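Local coordinates for protein enoyl CoA hydratase/isomerase (Crotonase) (Legionella pneumophila subsp. pneumophila, PDB 3I47) that probably acts as an enoyl-CoA hydratase or isomerase of the crotonase family, at residues L16-R21 / V53-G58; T102-Q107 / A119-A124; S23-F28 / G58-A63. All blocks are in the same frame, centred on the assembly; numbering follows the deposited sequence.

How the contacts relate
All three contacts belong to one crotonase-type fold. Contacts 1 and 2 lie in the same mixed sheet, their centres about 12 Å apart. Strands 51-56 and 102-106 are neighbours there, and backbone bonds between Leu-54 and both Ile-103 and Met-105 join the two contacts. Contact 3 lies about 10 Å from contact 1, centre to centre, and about 16 Å from contact 2. It pairs the loops that leave strands 14-19 and 51-56, so it continues contact 1 beyond the strand ends and shares Gly-58 with it. Along the chain, contacts 1 and 3 alternate, and contact 2 follows both. Gln-107 of contact 2 bonds to Phe-61 and Gly-58, tying the loop 58-63 to the end of strand 102-106.

Contact 1 of 3, residues L16-R21 / V53-G58; sequences LLTMNR and VLKANG
Leu-17 bonds to the backbone of Val-53 and Lys-55 across two parallel strands, 14-19 and 51-56. Leu-17 N donates to Val-53 O at 2.9 Å, and Lys-55 N donates to Leu-17 O at the same length. The ladder goes on with Met-19 N to Lys-55 O and with Asn-57 N to Met-19 O.

Two side-chain hydrogen bonds lie beside it. Lys-55 NZ reaches Thr-18 OG1 at 2.8 Å. The lysine chain runs extended as far as CE and then bends (chi4 72°), which brings the ammonium back over the threonine hydroxyl. Asn-57 ND2 donates to Asn-20 OD1 at 2.9 Å. The acceptor lies in the Asn-57 amide plane, but the donor sits above the Asn-20 carbonyl plane, and the two amides are turned 81° apart. Asn-20 ND2 bonds to Ser-4 O, so both ends of this amide are held.

The apolar contacts fall on both faces of the sheet. Leu-16 CD2 packs on Val-53 CB at 3.7 Å, on the face of Thr-18 and Lys-55. On the other face Leu-17 CD2 meets Leu-54 CD2 at 3.8 Å, the two chains side by side, and Met-19 CE approaches Ala-56 CB.

The strands frame a beta-alpha-beta unit. Its helix 30-45 covers Leu-17 and Met-19, helix 189-201 covers Leu-16, Val-53 and Lys-55, and strand 6-11 flanks strand 14-19.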
ATOM      1  N   LEU A  16       3.263   1.019  11.872  1.00 16.18           N
ATOM      2  CA  LEU A  16       2.174   0.065  11.677  1.00 16.97           C
ATOM      3  C   LEU A  16       0.835   0.746  11.913  1.00 16.38           C
ATOM      4  O   LEU A  16       0.572   1.219  13.022  1.00 17.75           O
ATOM      5  CB  LEU A  16       2.334  -1.098  12.663  1.00 18.39           C
ATOM      6  CG  LEU A  16       3.640  -1.895  12.622  1.00 22.90           C
ATOM      7  CD1 LEU A  16       3.829  -2.664  13.912  1.00 19.95           C
ATOM      8  CD2 LEU A  16       3.609  -2.840  11.457  1.00 19.06           C
ATOM      9  N   LEU A  17       0.012   0.835  10.868  1.00 14.57           N
ATOM     10  CA  LEU A  17      -1.360   1.343  10.993  1.00 15.02           C
ATOM     11  C   LEU A  17      -2.266   0.139  10.963  1.00 14.53           C
ATOM     12  O   LEU A  17      -2.236  -0.623   9.994  1.00 14.53           O
ATOM     13  CB  LEU A  17      -1.716   2.280   9.834  1.00 17.00           C
ATOM     14  CG  LEU A  17      -1.230   3.733   9.765  1.00 19.07           C
ATOM     15  CD1 LEU A  17       0.257   3.841   9.449  1.00 18.77           C
ATOM     16  CD2 LEU A  17      -2.051   4.470   8.723  1.00 18.57           C
ATOM     17  N   THR A  18      -3.065  -0.046  12.012  1.00 13.35           N
ATOM     18  CA  THR A  18      -3.949  -1.208  12.096  1.00 13.59           C
ATOM     19  C   THR A  18      -5.427  -0.819  12.177  1.00 13.38           C
ATOM     20  O   THR A  18      -5.870  -0.235  13.172  1.00 13.74           O
ATOM     21  CB  THR A  18      -3.568  -2.102  13.303  1.00 13.45           C
ATOM     22  OG1 THR A  18      -2.174  -2.424  13.227  1.00 14.24           O
ATOM     23  CG2 THR A  18      -4.375  -3.392  13.304  1.00 14.88           C
ATOM     24  N   MET A  19      -6.186  -1.167  11.141  1.00 12.59           N
ATOM     25  CA  MET A  19      -7.636  -0.982  11.177  1.00 12.37           C
ATOM     26  C   MET A  19      -8.223  -1.917  12.232  1.00 13.26           C
ATOM     27  O   MET A  19      -7.984  -3.124  12.209  1.00 13.68           O
ATOM     28  CB  MET A  19      -8.244  -1.241   9.799  1.00 12.15           C
ATOM     29  CG  MET A  19      -7.832  -0.191   8.746  1.00 14.34           C
ATOM     30  SD  MET A  19      -8.439  -0.449   7.025  1.00 10.36           S
ATOM     31  CE  MET A  19      -7.601  -1.983   6.562  1.00 15.33           C
ATOM     32  N   ASN A  20      -8.997  -1.350  13.156  1.00 13.88           N
ATOM     33  CA  ASN A  20      -9.371  -2.085  14.363  1.00 14.70           C
ATOM     34  C   ASN A  20     -10.876  -2.014  14.662  1.00 14.79           C
ATOM     35  O   ASN A  20     -11.299  -2.137  15.825  1.00 15.44           O
ATOM     36  CB  ASN A  20      -8.524  -1.567  15.543  1.00 15.77           C
ATOM     37  CG  ASN A  20      -8.587  -2.470  16.765  1.00 16.11           C
ATOM     38  OD1 ASN A  20      -8.454  -3.690  16.666  1.00 17.01           O
ATOM     39  ND2 ASN A  20      -8.791  -1.863  17.935  1.00 16.64           N
ATOM     40  N   ARG A  21     -11.685  -1.839  13.619  1.00 14.03           N
ATOM     41  CA  ARG A  21     -13.147  -1.937  13.768  1.00 15.02           C
ATOM     42  C   ARG A  21     -13.564  -3.395  13.621  1.00 16.03           C
ATOM     43  O   ARG A  21     -14.164  -3.784  12.616  1.00 15.77           O
ATOM     44  CB  ARG A  21     -13.874  -1.058  12.754  1.00 15.59           C
ATOM     45  CG  ARG A  21     -13.758   0.428  13.033  1.00 17.83           C
ATOM     46  CD  ARG A  21     -14.774   1.181  12.177  1.00 17.10           C
ATOM     47  NE  ARG A  21     -14.710   2.633  12.350  1.00 19.79           N
ATOM     48  CZ  ARG A  21     -15.468   3.484  11.657  1.00 18.08           C
ATOM     49  NH1 ARG A  21     -16.340   3.023  10.772  1.00 20.22           N
ATOM     50  NH2 ARG A  21     -15.362   4.790  11.855  1.00 20.72           N
ATOM     51  N   VAL A  53       3.418  -0.013   7.154  1.00 13.91           N
ATOM     52  CA  VAL A  53       2.533  -1.167   6.957  1.00 13.52           C
ATOM     53  C   VAL A  53       1.090  -0.796   7.286  1.00 14.16           C
ATOM     54  O   VAL A  53       0.820  -0.241   8.349  1.00 15.01           O
ATOM     55  CB  VAL A  53       2.968  -2.376   7.841  1.00 13.72           C
ATOM     56  CG1 VAL A  53       1.976  -3.518   7.750  1.00 14.78           C
ATOM     57  CG2 VAL A  53       4.342  -2.866   7.421  1.00 15.34           C
ATOM     58  N   LEU A  54       0.185  -1.080   6.354  1.00 13.43           N
ATOM     59  CA  LEU A  54      -1.258  -1.001   6.616  1.00 13.92           C
ATOM     60  C   LEU A  54      -1.783  -2.412   6.817  1.00 13.17           C
ATOM     61  O   LEU A  54      -1.655  -3.259   5.930  1.00 13.99           O
ATOM     62  CB  LEU A  54      -1.997  -0.364   5.428  1.00 15.72           C
ATOM     63  CG  LEU A  54      -1.470   0.948   4.824  1.00 22.06           C
ATOM     64  CD1 LEU A  54      -2.383   1.412   3.671  1.00 18.20           C
ATOM     65  CD2 LEU A  54      -1.302   2.055   5.881  1.00 18.42           C
ATOM     66  N   LYS A  55      -2.375  -2.667   7.981  1.00 12.75           N
ATOM     67  CA  LYS A  55      -2.898  -3.991   8.295  1.00 12.96           C
ATOM     68  C   LYS A  55      -4.199  -3.864   9.048  1.00 13.09           C
ATOM     69  O   LYS A  55      -4.709  -2.756   9.203  1.00 13.35           O
ATOM     70  CB  LYS A  55      -1.871  -4.831   9.072  1.00 12.88           C
ATOM     71  CG  LYS A  55      -1.455  -4.294  10.460  1.00 12.23           C
ATOM     72  CD  LYS A  55      -0.376  -5.200  11.067  1.00 14.45           C
ATOM     73  CE  LYS A  55       0.070  -4.735  12.435  1.00 13.46           C
ATOM     74  NZ  LYS A  55      -0.998  -4.988  13.459  1.00 15.97           N
ATOM     75  N   ALA A  56      -4.734  -4.992   9.495  1.00 12.08           N
ATOM     76  CA  ALA A  56      -6.071  -5.006  10.084  1.00 12.47           C
ATOM     77  C   ALA A  56      -6.184  -6.097  11.131  1.00 14.31           C
ATOM     78  O   ALA A  56      -5.556  -7.150  11.017  1.00 15.22           O
ATOM     79  CB  ALA A  56      -7.135  -5.204   8.999  1.00 13.01           C
ATOM     80  N   ASN A  57      -6.997  -5.827  12.149  1.00 14.55           N
ATOM     81  CA  ASN A  57      -7.409  -6.848  13.105  1.00 15.14           C
ATOM     82  C   ASN A  57      -8.781  -7.401  12.736  1.00 15.65           C
ATOM     83  O   ASN A  57      -9.470  -6.861  11.869  1.00 16.16           O
ATOM     84  CB  ASN A  57      -7.444  -6.269  14.522  1.00 15.18           C
ATOM     85  CG  ASN A  57      -6.056  -6.018  15.087  1.00 15.07           C
ATOM     86  OD1 ASN A  57      -5.083  -6.683  14.717  1.00 16.01           O
ATOM     87  ND2 ASN A  57      -5.952  -5.044  15.996  1.00 16.24           N
ATOM     88  N   GLY A  58      -9.162  -8.494  13.392  1.00 16.40           N
ATOM     89  CA  GLY A  58     -10.442  -9.140  13.126  1.00 16.57           C
ATOM     90  C   GLY A  58     -10.394 -10.062  11.917  1.00 17.06           C
ATOM     91  O   GLY A  58      -9.318 -10.405  11.419  1.00 16.96           O
TER

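Contact 2 of 3, residues T102-Q107 / A119-A124; sequences TIAMVQ and AACDIA
Thr-102 OG1 is gripped from two directions. Asp-122 N donates to it at 2.9 Å, and a water lies 2.8 Å from the same OG1. The hydroxyl stands between its own backbone N and carbonyl carbon (chi1 54°), which turns it to Asp-122, two residues past the end of helix 113-120. The water also makes a weak bond to Asp-122 OD1.

Asp-122 answers with its carboxylate. Thr-102 N donates to Asp-122 OD2 at 3.0 Å and comes from above the carboxylate plane, 41° out of it. Lys-212 forms a salt bridge with the same OD2, so this oxygen has a backbone and a charged partner, which would probably favour the ionised form. Threonine and aspartate thus exchange bonds, each side chain taking the other's backbone N-H.

Beyond this pair begins the parallel bridge of strands 102-106 and 123-127, part of the core sheet of the crotonase fold. In relatives, the glycine-rich turn at the start of the intervening helix supplies one N-H of the oxyanion hole. Ile-123 N donates to Thr-102 O at 3.1 Å, and Ala-104 N to Ile-123 O at 2.8 Å; both donors lie in the carbonyl planes of their acceptors.

Ile-103 and Ile-123 lie side by side on one face of the sheet, CG1 of the first 4.1 Å from CB of the second. On the other face Cys-121 SG packs against Ala-104 CB at 3.8 Å. Leu-54 of strand 51-56 and Ile-95 of helix 78-97 also touch this cysteine.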
ATOM      1  N   THR A 102       5.784   1.209   1.165  1.00 13.23           N
ATOM      2  CA  THR A 102       4.474   0.941   1.772  1.00 13.59           C
ATOM      3  C   THR A 102       4.042  -0.497   1.506  1.00 13.50           C
ATOM      4  O   THR A 102       4.217  -1.019   0.396  1.00 13.58           O
ATOM      5  CB  THR A 102       3.407   1.891   1.226  1.00 14.59           C
ATOM      6  OG1 THR A 102       3.394   1.823  -0.200  1.00 14.62           O
ATOM      7  CG2 THR A 102       3.682   3.326   1.665  1.00 15.27           C
ATOM      8  N   ILE A 103       3.470  -1.128   2.526  1.00 13.06           N
ATOM      9  CA  ILE A 103       3.088  -2.543   2.460  1.00 12.86           C
ATOM     10  C   ILE A 103       1.676  -2.680   2.991  1.00 13.43           C
ATOM     11  O   ILE A 103       1.382  -2.171   4.084  1.00 14.58           O
ATOM     12  CB  ILE A 103       4.015  -3.424   3.327  1.00 12.98           C
ATOM     13  CG1 ILE A 103       5.439  -3.393   2.772  1.00 14.47           C
ATOM     14  CG2 ILE A 103       3.496  -4.870   3.396  1.00 15.11           C
ATOM     15  CD1 ILE A 103       6.468  -3.958   3.733  1.00 14.14           C
ATOM     16  N   ALA A 104       0.818  -3.354   2.230  1.00 12.68           N
ATOM     17  CA  ALA A 104      -0.526  -3.741   2.724  1.00 11.79           C
ATOM     18  C   ALA A 104      -0.538  -5.211   3.113  1.00 12.54           C
ATOM     19  O   ALA A 104      -0.045  -6.049   2.354  1.00 13.64           O
ATOM     20  CB  ALA A 104      -1.585  -3.484   1.655  1.00 12.06           C
ATOM     21  N   MET A 105      -1.095  -5.524   4.284  1.00 11.77           N
ATOM     22  CA  MET A 105      -1.128  -6.893   4.800  1.00 12.19           C
ATOM     23  C   MET A 105      -2.604  -7.270   4.869  1.00 12.91           C
ATOM     24  O   MET A 105      -3.359  -6.667   5.647  1.00 13.65           O
ATOM     25  CB  MET A 105      -0.473  -6.952   6.196  1.00 11.93           C
ATOM     26  CG  MET A 105      -0.557  -8.303   6.897  1.00 15.47           C
ATOM     27  SD  MET A 105       0.116  -8.336   8.607  1.00  8.98           S
ATOM     28  CE  MET A 105      -1.304  -8.954   9.485  1.00 16.00           C
ATOM     29  N   VAL A 106      -3.012  -8.228   4.038  1.00 12.76           N
ATOM     30  CA  VAL A 106      -4.441  -8.493   3.830  1.00 12.59           C
ATOM     31  C   VAL A 106      -4.855  -9.903   4.257  1.00 13.18           C
ATOM     32  O   VAL A 106      -4.377 -10.900   3.685  1.00 13.89           O
ATOM     33  CB  VAL A 106      -4.811  -8.314   2.340  1.00 12.59           C
ATOM     34  CG1 VAL A 106      -6.301  -8.572   2.117  1.00 14.02           C
ATOM     35  CG2 VAL A 106      -4.416  -6.917   1.843  1.00 13.94           C
ATOM     36  N   GLN A 107      -5.762  -9.966   5.232  1.00 12.79           N
ATOM     37  CA  GLN A 107      -6.408 -11.207   5.654  1.00 13.05           C
ATOM     38  C   GLN A 107      -7.900 -11.130   5.314  1.00 13.02           C
ATOM     39  O   GLN A 107      -8.486 -10.042   5.255  1.00 13.75           O
ATOM     40  CB  GLN A 107      -6.219 -11.426   7.164  1.00 14.29           C
ATOM     41  CG  GLN A 107      -7.330 -10.838   8.096  1.00 14.51           C
ATOM     42  CD  GLN A 107      -7.317  -9.306   8.265  1.00 15.17           C
ATOM     43  OE1 GLN A 107      -6.596  -8.568   7.568  1.00 14.69           O
ATOM     44  NE2 GLN A 107      -8.134  -8.819   9.213  1.00 15.11           N
ATOM     45  N   ALA A 119      -3.670  -2.107  -3.787  1.00 14.78           N
ATOM     46  CA  ALA A 119      -3.085  -1.642  -5.043  1.00 14.64           C
ATOM     47  C   ALA A 119      -2.282  -0.339  -4.907  1.00 14.87           C
ATOM     48  O   ALA A 119      -1.315  -0.125  -5.638  1.00 15.96           O
ATOM     49  CB  ALA A 119      -4.185  -1.489  -6.103  1.00 14.74           C
ATOM     50  N   ALA A 120      -2.677   0.541  -3.982  1.00 14.13           N
ATOM     51  CA  ALA A 120      -1.999   1.818  -3.817  1.00 13.70           C
ATOM     52  C   ALA A 120      -0.641   1.660  -3.149  1.00 14.00           C
ATOM     53  O   ALA A 120       0.275   2.457  -3.387  1.00 15.09           O
ATOM     54  CB  ALA A 120      -2.875   2.771  -2.988  1.00 13.96           C
ATOM     55  N   CYS A 121      -0.536   0.652  -2.287  1.00 13.18           N
ATOM     56  CA  CYS A 121       0.732   0.346  -1.616  1.00 13.01           C
ATOM     57  C   CYS A 121       1.732  -0.228  -2.620  1.00 14.00           C
ATOM     58  O   CYS A 121       1.344  -0.786  -3.646  1.00 14.81           O
ATOM     59  CB  CYS A 121       0.517  -0.651  -0.482  1.00 13.29           C
ATOM     60  SG  CYS A 121      -0.325   0.082   0.950  1.00 14.28           S
ATOM     61  N   ASP A 122       3.018  -0.108  -2.308  1.00 13.93           N
ATOM     62  CA  ASP A 122       4.048  -0.684  -3.191  1.00 14.13           C
ATOM     63  C   ASP A 122       3.928  -2.205  -3.250  1.00 13.88           C
ATOM     64  O   ASP A 122       4.126  -2.816  -4.306  1.00 14.25           O
ATOM     65  CB  ASP A 122       5.463  -0.377  -2.706  1.00 15.26           C
ATOM     66  CG  ASP A 122       5.793   1.092  -2.699  1.00 15.41           C
ATOM     67  OD1 ASP A 122       5.422   1.823  -3.647  1.00 16.89           O
ATOM     68  OD2 ASP A 122       6.464   1.496  -1.731  1.00 15.32           O
ATOM     69  N   ILE A 123       3.645  -2.798  -2.095  1.00 13.71           N
ATOM     70  CA  ILE A 123       3.699  -4.242  -1.915  1.00 13.32           C
ATOM     71  C   ILE A 123       2.454  -4.663  -1.153  1.00 13.95           C
ATOM     72  O   ILE A 123       2.060  -3.985  -0.207  1.00 14.68           O
ATOM     73  CB  ILE A 123       4.932  -4.670  -1.090  1.00 14.22           C
ATOM     74  CG1 ILE A 123       6.238  -4.273  -1.798  1.00 15.33           C
ATOM     75  CG2 ILE A 123       4.902  -6.176  -0.793  1.00 15.61           C
ATOM     76  CD1 ILE A 123       7.444  -4.206  -0.832  1.00 14.34           C
ATOM     77  N   ALA A 124       1.836  -5.766  -1.564  1.00 13.27           N
ATOM     78  CA  ALA A 124       0.736  -6.336  -0.799  1.00 13.29           C
ATOM     79  C   ALA A 124       1.023  -7.805  -0.519  1.00 13.37           C
ATOM     80  O   ALA A 124       1.513  -8.540  -1.390  1.00 13.94           O
ATOM     81  CB  ALA A 124      -0.628  -6.139  -1.520  1.00 14.10           C
TER
HETATM   82  O   HOH W   1       3.734   4.074  -1.870  1.00 16.15           O

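Contact 3 of 3, residues S23-F28 / G58-A63; sequences SKHNAF and GKHFSA
The loops that follow strands 14-19 and 51-56 meet here. In crotonase relatives the second loop runs on to give a backbone N-H to the oxyanion hole, so the pairing probably lies close to the active site.

Three hydrogen bonds join the loops. Ala-63 N donates to His-25 O at 3.0 Å. Ser-62 OG donates to Asn-26 O at 2.8 Å, from 44° above the carbonyl plane. Asn-26 ND2 donates to His-60 O at 3.1 Å. His-25 and Asn-26 both have positive phi, in the left-handed region; this turn presents their carbonyls and the asparagine amide to the other loop. The Asn-26 amide is gripped at both ends: OD1 accepts from Arg-21 N, and ND2 also makes a weak bond to Asn-57 O. That should fix its rotation.

The two histidines form a T-shaped pair. The edge of His-60 points at a face of His-25, with centroids 4.9 Å apart and planes at 89°. CD2 of His-60 does the touching, 3.6 Å from His-25 CG and offset toward the rim of the ring. His-60 ND1 is bound to Ala-109 N, which probably sets the rotation of that ring. Nearer the backbone, His-25 CB rests on Ala-63 CB at 3.6 Å. Phe-28 brings CD1 to within 3.4 Å of Ser-62 OG.

The first loop leads on to helix 30-45 and the second to helix 67-74. The loops pack on strand 14-19, whose Met-19 touches Asn-26, Phe-28 and Phe-61, and on strand 51-56, whose Ala-56 touches Asn-26 and Phe-61.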
ATOM      1  N   SER A  23     -15.759  -5.461  15.127  1.00 18.52           N
ATOM      2  CA  SER A  23     -17.165  -5.847  15.057  1.00 19.15           C
ATOM      3  C   SER A  23     -17.835  -5.471  13.730  1.00 19.35           C
ATOM      4  O   SER A  23     -18.808  -6.116  13.316  1.00 20.99           O
ATOM      5  CB  SER A  23     -17.939  -5.284  16.252  1.00 19.65           C
ATOM      6  OG  SER A  23     -18.029  -3.872  16.184  1.00 27.37           O
ATOM      7  N   LYS A  24     -17.309  -4.438  13.069  1.00 17.93           N
ATOM      8  CA  LYS A  24     -17.835  -3.957  11.790  1.00 17.68           C
ATOM      9  C   LYS A  24     -16.995  -4.442  10.601  1.00 16.42           C
ATOM     10  O   LYS A  24     -17.210  -4.008   9.469  1.00 15.78           O
ATOM     11  CB  LYS A  24     -17.898  -2.424  11.785  1.00 19.78           C
ATOM     12  CG  LYS A  24     -18.796  -1.820  12.869  1.00 25.62           C
ATOM     13  CD  LYS A  24     -20.165  -1.483  12.333  1.00 24.30           C
ATOM     14  CE  LYS A  24     -21.067  -0.916  13.431  1.00 26.41           C
ATOM     15  NZ  LYS A  24     -20.499   0.307  14.087  1.00 27.48           N
ATOM     16  N   HIS A  25     -16.050  -5.345  10.863  1.00 16.00           N
ATOM     17  CA  HIS A  25     -15.177  -5.905   9.811  1.00 16.55           C
ATOM     18  C   HIS A  25     -14.457  -4.830   9.003  1.00 14.83           C
ATOM     19  O   HIS A  25     -14.239  -4.984   7.783  1.00 14.73           O
ATOM     20  CB  HIS A  25     -15.973  -6.825   8.873  1.00 19.42           C
ATOM     21  CG  HIS A  25     -16.591  -8.000   9.561  1.00 23.44           C
ATOM     22  ND1 HIS A  25     -17.798  -8.538   9.171  1.00 23.16           N
ATOM     23  CD2 HIS A  25     -16.168  -8.742  10.609  1.00 22.25           C
ATOM     24  CE1 HIS A  25     -18.093  -9.562   9.954  1.00 23.54           C
ATOM     25  NE2 HIS A  25     -17.119  -9.708  10.832  1.00 24.17           N
ATOM     26  N   ASN A  26     -14.074  -3.748   9.682  1.00 13.98           N
ATOM     27  CA  ASN A  26     -13.328  -2.657   9.048  1.00 13.31           C
ATOM     28  C   ASN A  26     -14.017  -2.066   7.830  1.00 13.47           C
ATOM     29  O   ASN A  26     -13.364  -1.603   6.894  1.00 13.48           O
ATOM     30  CB  ASN A  26     -11.885  -3.100   8.736  1.00 14.30           C
ATOM     31  CG  ASN A  26     -11.116  -3.378   9.985  1.00 12.77           C
ATOM     32  OD1 ASN A  26     -11.196  -2.596  10.947  1.00 14.51           O
ATOM     33  ND2 ASN A  26     -10.370  -4.485  10.005  1.00 14.79           N
ATOM     34  N   ALA A  27     -15.347  -2.036   7.879  1.00 13.38           N
ATOM     35  CA  ALA A  27     -16.118  -1.434   6.796  1.00 13.66           C
ATOM     36  C   ALA A  27     -15.821   0.061   6.738  1.00 13.99           C
ATOM     37  O   ALA A  27     -15.777   0.738   7.776  1.00 15.24           O
ATOM     38  CB  ALA A  27     -17.602  -1.702   6.985  1.00 14.62           C
ATOM     39  N   PHE A  28     -15.602   0.565   5.530  1.00 13.11           N
ATOM     40  CA  PHE A  28     -15.114   1.935   5.326  1.00 13.61           C
ATOM     41  C   PHE A  28     -16.176   3.016   5.506  1.00 13.71           C
ATOM     42  O   PHE A  28     -17.343   2.856   5.110  1.00 13.85           O
ATOM     43  CB  PHE A  28     -14.537   2.079   3.904  1.00 14.41           C
ATOM     44  CG  PHE A  28     -13.107   1.589   3.740  1.00 15.09           C
ATOM     45  CD1 PHE A  28     -12.473   0.811   4.712  1.00 15.15           C
ATOM     46  CD2 PHE A  28     -12.416   1.900   2.571  1.00 15.55           C
ATOM     47  CE1 PHE A  28     -11.140   0.353   4.520  1.00 16.10           C
ATOM     48  CE2 PHE A  28     -11.098   1.463   2.381  1.00 15.87           C
ATOM     49  CZ  PHE A  28     -10.470   0.696   3.348  1.00 15.29           C
ATOM     50  N   GLY A  58      -9.162  -8.494  13.392  1.00 16.40           N
ATOM     51  CA  GLY A  58     -10.442  -9.140  13.126  1.00 16.57           C
ATOM     52  C   GLY A  58     -10.394 -10.062  11.917  1.00 17.06           C
ATOM     53  O   GLY A  58      -9.318 -10.405  11.419  1.00 16.96           O
ATOM     54  N   LYS A  59     -11.575 -10.466  11.460  1.00 17.80           N
ATOM     55  CA  LYS A  59     -11.702 -11.466  10.395  1.00 18.08           C
ATOM     56  C   LYS A  59     -11.270 -10.947   9.027  1.00 16.76           C
ATOM     57  O   LYS A  59     -10.741 -11.712   8.212  1.00 16.66           O
ATOM     58  CB  LYS A  59     -13.147 -11.969  10.300  1.00 20.74           C
ATOM     59  CG  LYS A  59     -13.663 -12.649  11.559  1.00 33.42           C
ATOM     60  CD  LYS A  59     -15.094 -13.149  11.360  1.00 24.64           C
ATOM     61  CE  LYS A  59     -15.646 -13.822  12.613  1.00 33.65           C
ATOM     62  NZ  LYS A  59     -14.693 -14.834  13.156  1.00 27.37           N
ATOM     63  N   HIS A  60     -11.488  -9.654   8.791  1.00 15.79           N
ATOM     64  CA  HIS A  60     -11.396  -9.097   7.434  1.00 15.19           C
ATOM     65  C   HIS A  60     -10.621  -7.804   7.354  1.00 13.88           C
ATOM     66  O   HIS A  60     -10.816  -6.904   8.176  1.00 14.61           O
ATOM     67  CB  HIS A  60     -12.800  -8.830   6.876  1.00 15.62           C
ATOM     68  CG  HIS A  60     -13.665 -10.043   6.844  1.00 16.59           C
ATOM     69  ND1 HIS A  60     -13.367 -11.143   6.070  1.00 15.74           N
ATOM     70  CD2 HIS A  60     -14.804 -10.345   7.507  1.00 16.73           C
ATOM     71  CE1 HIS A  60     -14.290 -12.069   6.247  1.00 17.26           C
ATOM     72  NE2 HIS A  60     -15.176 -11.609   7.113  1.00 16.68           N
ATOM     73  N   PHE A  61      -9.782  -7.694   6.329  1.00 12.78           N
ATOM     74  CA  PHE A  61      -9.080  -6.450   6.038  1.00 12.93           C
ATOM     75  C   PHE A  61     -10.091  -5.300   5.888  1.00 13.29           C
ATOM     76  O   PHE A  61      -9.967  -4.275   6.564  1.00 13.49           O
ATOM     77  CB  PHE A  61      -8.250  -6.642   4.767  1.00 12.94           C
ATOM     78  CG  PHE A  61      -7.350  -5.488   4.428  1.00 12.46           C
ATOM     79  CD1 PHE A  61      -6.171  -5.277   5.138  1.00 12.86           C
ATOM     80  CD2 PHE A  61      -7.662  -4.627   3.368  1.00 12.87           C
ATOM     81  CE1 PHE A  61      -5.288  -4.227   4.802  1.00 13.25           C
ATOM     82  CE2 PHE A  61      -6.796  -3.569   3.035  1.00 13.47           C
ATOM     83  CZ  PHE A  61      -5.608  -3.367   3.756  1.00 13.81           C
ATOM     84  N   SER A  62     -11.052  -5.463   4.981  1.00 13.29           N
ATOM     85  CA  SER A  62     -12.231  -4.587   4.933  1.00 13.74           C
ATOM     86  C   SER A  62     -13.344  -5.249   4.157  1.00 14.72           C
ATOM     87  O   SER A  62     -13.200  -5.482   2.959  1.00 15.06           O
ATOM     88  CB  SER A  62     -11.922  -3.219   4.316  1.00 13.90           C
ATOM     89  OG  SER A  62     -13.130  -2.452   4.257  1.00 15.06           O
ATOM     90  N   ALA A  63     -14.449  -5.539   4.841  1.00 14.24           N
ATOM     91  CA  ALA A  63     -15.572  -6.265   4.220  1.00 15.18           C
ATOM     92  C   ALA A  63     -16.372  -5.454   3.190  1.00 15.49           C
ATOM     93  O   ALA A  63     -17.196  -6.021   2.454  1.00 16.07           O
ATOM     94  CB  ALA A  63     -16.502  -6.818   5.296  1.00 16.49           C
TER